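TlmII (Streptoalloteichus hindustanus, PDB 4HVM) takes part in tallysomycin biosynthesis as a condensation-domain protein that probably handles phosphopantetheine-bound intermediates of a nonribosomal peptide synthetase. Local coordinates at residues A[307-312]-A[318-323]; A[225-230]-A[243-248]; A[50-55]-A[124-129]. All coordinates share one frame; numbering follows the deposited sequence.

Contacts 2 and 3 are buried and wholly apolar across their segments, whereas contact 1 lies near the surface and sets an arginine against a leucine and a stretch of backbone. Contact 2 joins two helices beside the six-stranded mixed sheet; contact 3 seats a helix on the five-stranded one, and the centres of contacts 2 and 3 are about 36 Å apart. Contact 1 belongs to the same region as contact 2: helix 314-330 packs on helix 241-255 through Met318 and Thr321, which touch Leu243 and Ala247. Contacts 1 and 3 lie on opposite sides of the chain's centre, with nearest atoms about 34 Å apart, and share no element.

Contact 1 of 3, residues A[307-312]-A[318-323]; sequences TGLREP and MSRTQA
One methyl of Leu309 rests on the face of the Arg320 guanidinium, in the loop that joins strand 297-305 to helix 314-330. The closely packed part is this one pair. Leu309 CD2 sits over the centre of the guanidinium face, 3.5 Å from Arg320 CZ, and Leu309 CG comes within 3.8 Å of Arg320 NH2. The two side chains run antiparallel past one another. Arg320 reaches the loop because its CG stands anti to its own carbonyl carbon (chi1 -51°) and the chain then runs extended from CG to NE, carrying the flat group under the leucine methyl. Leu309 also touches Trp254 of helix 241-255 and Leu317, and is buried.

The contact thins towards Thr307 and Gly308, which are exposed. Their amide nitrogens lie at the edge of the guanidinium and near its plane, with Gly308 N 3.6 Å and Thr307 N 3.7 Å from Arg320 NH2. Donors face a donor here, and NH2 instead gives its hydrogen bond to the carbonyl oxygen of Asp305, just before the loop. The Thr307 hydroxyl is also engaged outside this contact, with Asp305 OD1 and the carbonyl oxygen of Asp273. Farther out, the poorly ordered Arg310 makes a weak bond from NE to Gly308 O.

An alanine at Arg320 would take away the flat group under Leu309 CD2 and would probably leave the Asp305 carbonyl without this donor. The guanidinium thus works in two ways at once: its poorly hydrated face accepts a methyl, while NH2 donates to the carbonyl oxygen of Asp305 at the end of the strand.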
loop_
_atom_site.group_PDB
_atom_site.type_symbol
_atom_site.label_atom_id
_atom_site.label_comp_id
_atom_site.label_asym_id
_atom_site.label_seq_id
_atom_site.Cartn_x
_atom_site.Cartn_y
_atom_site.Cartn_z
ATOM N N THR A 307 -21.402 -11.369 15.873
ATOM C CA THR A 307 -22.648 -12.064 16.205
ATOM C C THR A 307 -23.386 -11.598 17.466
ATOM O O THR A 307 -24.533 -11.160 17.389
ATOM C CB THR A 307 -22.444 -13.587 16.277
ATOM O OG1 THR A 307 -22.024 -14.073 14.996
ATOM C CG2 THR A 307 -23.742 -14.275 16.667
ATOM N N GLY A 308 -22.742 -11.699 18.622
ATOM C CA GLY A 308 -23.443 -11.451 19.871
ATOM C C GLY A 308 -23.284 -10.066 20.468
ATOM O O GLY A 308 -23.574 -9.857 21.647
ATOM N N LEU A 309 -22.839 -9.112 19.658
ATOM C CA LEU A 309 -22.525 -7.774 20.149
ATOM C C LEU A 309 -23.732 -6.990 20.671
ATOM O O LEU A 309 -24.733 -6.825 19.972
ATOM C CB LEU A 309 -21.804 -6.972 19.064
ATOM C CG LEU A 309 -20.412 -7.473 18.675
ATOM C CD1 LEU A 309 -19.809 -6.606 17.578
ATOM C CD2 LEU A 309 -19.495 -7.521 19.890
ATOM N N ARG A 310 -23.622 -6.513 21.906
ATOM C CA ARG A 310 -24.612 -5.617 22.497
ATOM C C ARG A 310 -23.888 -4.598 23.364
ATOM O O ARG A 310 -23.287 -4.959 24.376
ATOM C CB ARG A 310 -25.616 -6.398 23.342
ATOM C CG ARG A 310 -26.704 -7.093 22.544
ATOM C CD ARG A 310 -27.312 -8.220 23.355
ATOM N NE ARG A 310 -26.313 -9.244 23.650
ATOM C CZ ARG A 310 -26.448 -10.184 24.579
ATOM N NH1 ARG A 310 -27.544 -10.237 25.323
ATOM N NH2 ARG A 310 -25.479 -11.070 24.768
ATOM N N GLU A 311 -23.959 -3.330 22.963
ATOM C CA GLU A 311 -23.179 -2.261 23.586
ATOM C C GLU A 311 -21.704 -2.639 23.676
ATOM O O GLU A 311 -21.134 -2.663 24.769
ATOM C CB GLU A 311 -23.710 -1.937 24.985
ATOM C CG GLU A 311 -25.208 -1.715 25.058
ATOM C CD GLU A 311 -25.670 -1.339 26.456
ATOM O OE1 GLU A 311 -26.894 -1.192 26.659
ATOM O OE2 GLU A 311 -24.808 -1.192 27.351
ATOM N N PRO A 312 -21.077 -2.935 22.528
ATOM C CA PRO A 312 -19.698 -3.424 22.592
ATOM C C PRO A 312 -18.711 -2.315 22.939
ATOM O O PRO A 312 -18.982 -1.137 22.703
ATOM C CB PRO A 312 -19.448 -3.923 21.171
ATOM C CG PRO A 312 -20.316 -3.060 20.322
ATOM C CD PRO A 312 -21.541 -2.756 21.139
HETATM N N MSE A 318 -11.928 -5.277 19.270
HETATM C CA MSE A 318 -10.506 -5.521 19.061
HETATM C C MSE A 318 -10.229 -7.010 19.182
HETATM O O MSE A 318 -9.457 -7.578 18.414
HETATM C CB MSE A 318 -9.675 -4.748 20.088
HETATM C CG MSE A 318 -8.235 -4.496 19.682
HETATM SE SE MSE A 318 -8.098 -3.479 18.033
HETATM C CE MSE A 318 -7.390 -4.896 16.900
ATOM N N SER A 319 -10.878 -7.637 20.152
ATOM C CA SER A 319 -10.726 -9.065 20.390
ATOM C C SER A 319 -11.180 -9.894 19.189
ATOM O O SER A 319 -10.514 -10.848 18.782
ATOM C CB SER A 319 -11.527 -9.462 21.625
ATOM O OG SER A 319 -11.640 -10.863 21.722
ATOM N N ARG A 320 -12.319 -9.514 18.622
ATOM C CA ARG A 320 -12.909 -10.255 17.518
ATOM C C ARG A 320 -12.202 -9.968 16.192
ATOM O O ARG A 320 -12.136 -10.831 15.317
ATOM C CB ARG A 320 -14.407 -9.953 17.432
ATOM C CG ARG A 320 -15.115 -10.131 18.767
ATOM C CD ARG A 320 -16.619 -10.083 18.640
ATOM N NE ARG A 320 -17.282 -10.435 19.892
ATOM C CZ ARG A 320 -18.523 -10.901 19.981
ATOM N NH1 ARG A 320 -19.035 -11.190 21.168
ATOM N NH2 ARG A 320 -19.251 -11.086 18.888
ATOM N N THR A 321 -11.667 -8.758 16.053
ATOM C CA THR A 321 -10.909 -8.386 14.864
ATOM C C THR A 321 -9.576 -9.120 14.829
ATOM O O THR A 321 -9.158 -9.634 13.789
ATOM C CB THR A 321 -10.626 -6.876 14.841
ATOM O OG1 THR A 321 -11.865 -6.157 14.869
ATOM C CG2 THR A 321 -9.844 -6.491 13.595
ATOM N N GLN A 322 -8.914 -9.166 15.979
ATOM C CA GLN A 322 -7.612 -9.813 16.097
ATOM C C GLN A 322 -7.717 -11.324 15.903
ATOM O O GLN A 322 -6.810 -11.955 15.363
ATOM C CB GLN A 322 -6.985 -9.496 17.457
ATOM C CG GLN A 322 -5.592 -10.073 17.672
ATOM C CD GLN A 322 -4.991 -9.627 18.990
ATOM O OE1 GLN A 322 -5.281 -8.532 19.471
ATOM N NE2 GLN A 322 -4.164 -10.476 19.589
ATOM N N ALA A 323 -8.832 -11.898 16.346
ATOM C CA ALA A 323 -9.057 -13.334 16.218
ATOM C C ALA A 323 -9.247 -13.736 14.760
ATOM O O ALA A 323 -8.807 -14.804 14.336
ATOM C CB ALA A 323 -10.254 -13.761 17.045
#

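Contact 2 of 3, residues A[225-230]-A[243-248]; sequences SRWQAL and LAMAAL
Ala244 and Met245 of helix 241-255 pack against Leu230 and Trp227 of helix 224-231 in a near-perpendicular helix pair that includes a Met-aromatic contact. The axes of the two short segments cross at 89° and approach to 11.4 Å. The pair lies beside the six-stranded mixed sheet, where strand 216-223 leads directly into the first helix.

Along the second segment, Ala244 is the first to face helix 224-231. Its methyl fits against the branch point of Leu230, with Ala244 CB 3.8 Å from Leu230 CG, and it also meets Leu230 CD2. The backbones are nearest here, the CA atoms of Leu230 and Ala244 being 7.0 Å apart.

Met245, built as selenomethionine, follows with a chain bent at both chi2 and chi3, so that CG, SE and CE follow the rim of the indole from CH2 to CZ3. Trp227 reaches it because its CG is anti to the backbone N (chi1 -176°). The tightest touch is at the ring edge, where Met245 CG is 3.6 Å from Trp227 CH2. The selenium lies 5.3 Å from the centroid of the six-membered ring of Trp227, again at the edge and practically in its plane. Val421 and Met428 touch the indole from the sheet, while Met245 reaches Leu419 and Ile430 of the same two strands. Leu248, a turn further on, packs on Leu450 and Met454 of helix 445-459.

One terminal methyl of Met245 touches both Trp227 and Leu230: CE is 3.7 Å from Trp227 CZ3 and 4.1 Å from Leu230 CD2.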
loop_
_atom_site.group_PDB
_atom_site.type_symbol
_atom_site.label_atom_id
_atom_site.label_comp_id
_atom_site.label_asym_id
_atom_site.label_seq_id
_atom_site.Cartn_x
_atom_site.Cartn_y
_atom_site.Cartn_z
ATOM N N SER A 225 -1.131 12.687 18.430
ATOM C CA SER A 225 -1.188 12.122 19.769
ATOM C C SER A 225 -2.334 11.119 19.901
ATOM O O SER A 225 -2.191 10.079 20.546
ATOM C CB SER A 225 -1.342 13.243 20.796
ATOM O OG SER A 225 -1.341 12.732 22.114
ATOM N N ARG A 226 -3.466 11.440 19.282
ATOM C CA ARG A 226 -4.635 10.567 19.300
ATOM C C ARG A 226 -4.338 9.259 18.578
ATOM O O ARG A 226 -4.715 8.180 19.035
ATOM C CB ARG A 226 -5.826 11.263 18.640
ATOM C CG ARG A 226 -7.060 10.389 18.511
ATOM C CD ARG A 226 -7.692 10.129 19.866
ATOM N NE ARG A 226 -7.889 11.365 20.617
ATOM C CZ ARG A 226 -8.887 12.219 20.407
ATOM N NH1 ARG A 226 -9.788 11.979 19.459
ATOM N NH2 ARG A 226 -8.983 13.321 21.141
ATOM N N TRP A 227 -3.650 9.364 17.447
ATOM C CA TRP A 227 -3.313 8.188 16.656
ATOM C C TRP A 227 -2.335 7.265 17.380
ATOM O O TRP A 227 -2.453 6.043 17.298
ATOM C CB TRP A 227 -2.745 8.600 15.299
ATOM C CG TRP A 227 -2.468 7.440 14.381
ATOM C CD1 TRP A 227 -1.253 6.893 14.089
ATOM C CD2 TRP A 227 -3.436 6.683 13.642
ATOM N NE1 TRP A 227 -1.402 5.846 13.211
ATOM C CE2 TRP A 227 -2.734 5.697 12.921
ATOM C CE3 TRP A 227 -4.827 6.749 13.518
ATOM C CZ2 TRP A 227 -3.375 4.783 12.089
ATOM C CZ3 TRP A 227 -5.462 5.840 12.693
ATOM C CH2 TRP A 227 -4.736 4.871 11.989
ATOM N N GLN A 228 -1.372 7.848 18.085
ATOM C CA GLN A 228 -0.368 7.062 18.794
ATOM C C GLN A 228 -0.974 6.270 19.948
ATOM O O GLN A 228 -0.690 5.083 20.111
ATOM C CB GLN A 228 0.770 7.957 19.288
ATOM C CG GLN A 228 1.629 8.508 18.171
ATOM C CD GLN A 228 2.247 7.408 17.335
ATOM O OE1 GLN A 228 2.658 6.371 17.857
ATOM N NE2 GLN A 228 2.306 7.624 16.025
ATOM N N ALA A 229 -1.818 6.925 20.739
ATOM C CA ALA A 229 -2.443 6.280 21.888
ATOM C C ALA A 229 -3.353 5.143 21.443
ATOM O O ALA A 229 -3.575 4.184 22.182
ATOM C CB ALA A 229 -3.221 7.291 22.702
ATOM N N LEU A 230 -3.878 5.261 20.229
ATOM C CA LEU A 230 -4.743 4.240 19.655
ATOM C C LEU A 230 -3.911 3.120 19.040
ATOM O O LEU A 230 -4.175 1.938 19.262
ATOM C CB LEU A 230 -5.651 4.856 18.591
ATOM C CG LEU A 230 -6.703 3.939 17.971
ATOM C CD1 LEU A 230 -7.822 3.690 18.962
ATOM C CD2 LEU A 230 -7.241 4.543 16.688
ATOM N N LEU A 243 -5.164 -2.226 12.511
ATOM C CA LEU A 243 -6.085 -3.149 13.166
ATOM C C LEU A 243 -7.101 -2.421 14.039
ATOM O O LEU A 243 -8.224 -2.886 14.213
ATOM C CB LEU A 243 -5.327 -4.201 13.981
ATOM C CG LEU A 243 -5.760 -5.634 13.660
ATOM C CD1 LEU A 243 -5.696 -5.883 12.160
ATOM C CD2 LEU A 243 -4.913 -6.647 14.415
ATOM N N ALA A 244 -6.702 -1.277 14.581
ATOM C CA ALA A 244 -7.636 -0.422 15.298
ATOM C C ALA A 244 -8.629 0.159 14.302
ATOM O O ALA A 244 -9.812 0.306 14.607
ATOM C CB ALA A 244 -6.900 0.682 16.023
HETATM N N MSE A 245 -8.137 0.488 13.111
HETATM C CA MSE A 245 -8.990 0.951 12.022
HETATM C C MSE A 245 -9.980 -0.118 11.588
HETATM O O MSE A 245 -11.173 0.146 11.463
HETATM C CB MSE A 245 -8.146 1.371 10.821
HETATM C CG MSE A 245 -7.489 2.724 10.968
HETATM SE SE MSE A 245 -8.810 4.150 11.053
HETATM C CE MSE A 245 -8.900 4.396 12.989
ATOM N N ALA A 246 -9.474 -1.323 11.349
ATOM C CA ALA A 246 -10.308 -2.433 10.908
ATOM C C ALA A 246 -11.400 -2.763 11.920
ATOM O O ALA A 246 -12.521 -3.106 11.542
ATOM C CB ALA A 246 -9.451 -3.657 10.634
ATOM N N ALA A 247 -11.073 -2.650 13.203
ATOM C CA ALA A 247 -12.032 -2.931 14.262
ATOM C C ALA A 247 -13.129 -1.879 14.300
ATOM O O ALA A 247 -14.311 -2.204 14.415
ATOM C CB ALA A 247 -11.326 -3.006 15.608
ATOM N N LEU A 248 -12.730 -0.615 14.197
ATOM C CA LEU A 248 -13.672 0.495 14.289
ATOM C C LEU A 248 -14.503 0.661 13.021
ATOM O O LEU A 248 -15.670 1.043 13.090
ATOM C CB LEU A 248 -12.945 1.798 14.634
ATOM C CG LEU A 248 -12.426 1.906 16.071
ATOM C CD1 LEU A 248 -11.686 3.213 16.281
ATOM C CD2 LEU A 248 -13.566 1.762 17.071
#

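Contact 3 of 3, residues A[50-55]-A[124-129]; sequences DRLAAA and LHLVRL
Ala53 and Leu126 mark the closest passage of helix 49-62 over strand 122-128, their CA atoms 7.2 Å apart. The strand is an inner member of the five-stranded mixed sheet, running between the parallel strand 87-91 and the antiparallel strand 133-141.

The side-chain contact centres on one methyl. Leu126 points from the sheet towards the helix and brings CD1 up against two successive helical residues, 3.7 Å from Leu52 CG and 3.9 Å from Ala53 CB. The same methyl also lies over the helix backbone, 3.6 Å from Ala53 N. Leu52 answers from the helix side. With its CG anti to the backbone N (chi1 -178°), its branch extends towards the sheet, where Leu52 CD2 comes within 3.9 Å of Leu126 CG and the two leucines meet at a slant. The small Ala53 lets the helix settle close to the strand.

Other parts of the fold complete the layer. Leu52 additionally packs on Val157 and Tyr161 of helix 147-161, which lies alongside helix 49-62. At the end of the strand, Arg128 forms a salt bridge through NE with Asp49 OD2 at the start of the helix, adding a charged link beside the apolar one, while His125 faces the other way, to helix 98-110.

A mixed sheet with helices packed on both faces in this manner is the layered alpha/beta architecture of condensation domains, consistent with their kinship to the CoA-dependent acyltransferases.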
loop_
_atom_site.group_PDB
_atom_site.type_symbol
_atom_site.label_atom_id
_atom_site.label_comp_id
_atom_site.label_asym_id
_atom_site.label_seq_id
_atom_site.Cartn_x
_atom_site.Cartn_y
_atom_site.Cartn_z
ATOM N N ASP A 50 22.872 19.476 -7.490
ATOM C CA ASP A 50 23.731 18.605 -8.281
ATOM C C ASP A 50 24.249 17.443 -7.446
ATOM O O ASP A 50 24.387 16.324 -7.941
ATOM C CB ASP A 50 24.898 19.402 -8.869
ATOM C CG ASP A 50 24.440 20.462 -9.855
ATOM O OD1 ASP A 50 23.588 20.143 -10.714
ATOM O OD2 ASP A 50 24.925 21.611 -9.765
ATOM N N ARG A 51 24.529 17.716 -6.176
ATOM C CA ARG A 51 24.998 16.685 -5.261
ATOM C C ARG A 51 23.877 15.694 -4.979
ATOM O O ARG A 51 24.106 14.488 -4.899
ATOM C CB ARG A 51 25.493 17.304 -3.953
ATOM C CG ARG A 51 26.030 16.293 -2.955
ATOM C CD ARG A 51 27.262 15.587 -3.499
ATOM N NE ARG A 51 27.585 14.375 -2.747
ATOM C CZ ARG A 51 27.187 13.154 -3.091
ATOM N NH1 ARG A 51 26.447 12.973 -4.179
ATOM N NH2 ARG A 51 27.530 12.109 -2.349
ATOM N N LEU A 52 22.663 16.212 -4.831
ATOM C CA LEU A 52 21.499 15.373 -4.587
ATOM C C LEU A 52 21.143 14.564 -5.828
ATOM O O LEU A 52 20.752 13.400 -5.729
ATOM C CB LEU A 52 20.308 16.227 -4.152
ATOM C CG LEU A 52 19.014 15.485 -3.803
ATOM C CD1 LEU A 52 19.234 14.481 -2.678
ATOM C CD2 LEU A 52 17.927 16.478 -3.436
ATOM N N ALA A 53 21.284 15.189 -6.996
ATOM C CA ALA A 53 21.027 14.521 -8.265
ATOM C C ALA A 53 22.015 13.382 -8.484
ATOM O O ALA A 53 21.647 12.320 -8.985
ATOM C CB ALA A 53 21.109 15.516 -9.413
ATOM N N ALA A 54 23.267 13.609 -8.100
ATOM C CA ALA A 54 24.294 12.585 -8.208
ATOM C C ALA A 54 24.000 11.438 -7.251
ATOM O O ALA A 54 24.270 10.275 -7.555
ATOM C CB ALA A 54 25.659 13.178 -7.916
ATOM N N ALA A 55 23.440 11.774 -6.093
ATOM C CA ALA A 55 23.101 10.774 -5.092
ATOM C C ALA A 55 21.996 9.858 -5.603
ATOM O O ALA A 55 22.006 8.654 -5.349
ATOM C CB ALA A 55 22.681 11.441 -3.793
ATOM N N LEU A 124 12.648 8.934 -10.118
ATOM C CA LEU A 124 12.981 9.794 -8.991
ATOM C C LEU A 124 12.827 11.246 -9.413
ATOM O O LEU A 124 13.395 11.666 -10.419
ATOM C CB LEU A 124 14.401 9.527 -8.491
ATOM C CG LEU A 124 14.660 8.143 -7.908
ATOM C CD1 LEU A 124 16.071 8.041 -7.351
ATOM C CD2 LEU A 124 13.631 7.821 -6.834
ATOM N N HIS A 125 12.045 12.006 -8.652
ATOM C CA HIS A 125 11.845 13.422 -8.939
ATOM C C HIS A 125 12.617 14.302 -7.957
ATOM O O HIS A 125 12.536 14.111 -6.745
ATOM C CB HIS A 125 10.355 13.775 -8.913
ATOM C CG HIS A 125 9.566 13.163 -10.031
ATOM N ND1 HIS A 125 9.212 13.865 -11.163
ATOM C CD2 HIS A 125 9.062 11.915 -10.191
ATOM C CE1 HIS A 125 8.526 13.076 -11.973
ATOM N NE2 HIS A 125 8.422 11.888 -11.405
ATOM N N LEU A 126 13.375 15.256 -8.490
ATOM C CA LEU A 126 14.069 16.242 -7.671
ATOM C C LEU A 126 13.413 17.599 -7.915
ATOM O O LEU A 126 13.741 18.295 -8.874
ATOM C CB LEU A 126 15.560 16.282 -8.025
ATOM C CG LEU A 126 16.537 16.886 -7.014
ATOM C CD1 LEU A 126 17.928 16.326 -7.244
ATOM C CD2 LEU A 126 16.563 18.406 -7.096
ATOM N N VAL A 127 12.473 17.963 -7.049
ATOM C CA VAL A 127 11.679 19.170 -7.251
ATOM C C VAL A 127 12.062 20.249 -6.246
ATOM O O VAL A 127 11.918 20.058 -5.039
ATOM C CB VAL A 127 10.173 18.877 -7.111
ATOM C CG1 VAL A 127 9.356 20.041 -7.635
ATOM C CG2 VAL A 127 9.801 17.597 -7.845
ATOM N N ARG A 128 12.552 21.381 -6.744
ATOM C CA ARG A 128 12.895 22.503 -5.877
ATOM C C ARG A 128 11.716 23.465 -5.754
ATOM O O ARG A 128 11.185 23.938 -6.759
ATOM C CB ARG A 128 14.139 23.240 -6.384
ATOM C CG ARG A 128 14.471 24.490 -5.582
ATOM C CD ARG A 128 15.874 25.003 -5.863
ATOM N NE ARG A 128 16.905 24.159 -5.263
ATOM C CZ ARG A 128 17.350 24.294 -4.017
ATOM N NH1 ARG A 128 16.850 25.233 -3.226
ATOM N NH2 ARG A 128 18.295 23.481 -3.559
ATOM N N LEU A 129 11.318 23.750 -4.517
ATOM C CA LEU A 129 10.154 24.590 -4.251
ATOM C C LEU A 129 10.539 26.035 -3.935
ATOM O O LEU A 129 9.797 26.966 -4.248
ATOM C CB LEU A 129 9.343 24.012 -3.091
ATOM C CG LEU A 129 9.000 22.525 -3.169
ATOM C CD1 LEU A 129 8.113 22.122 -2.002
ATOM C CD2 LEU A 129 8.333 22.193 -4.492
#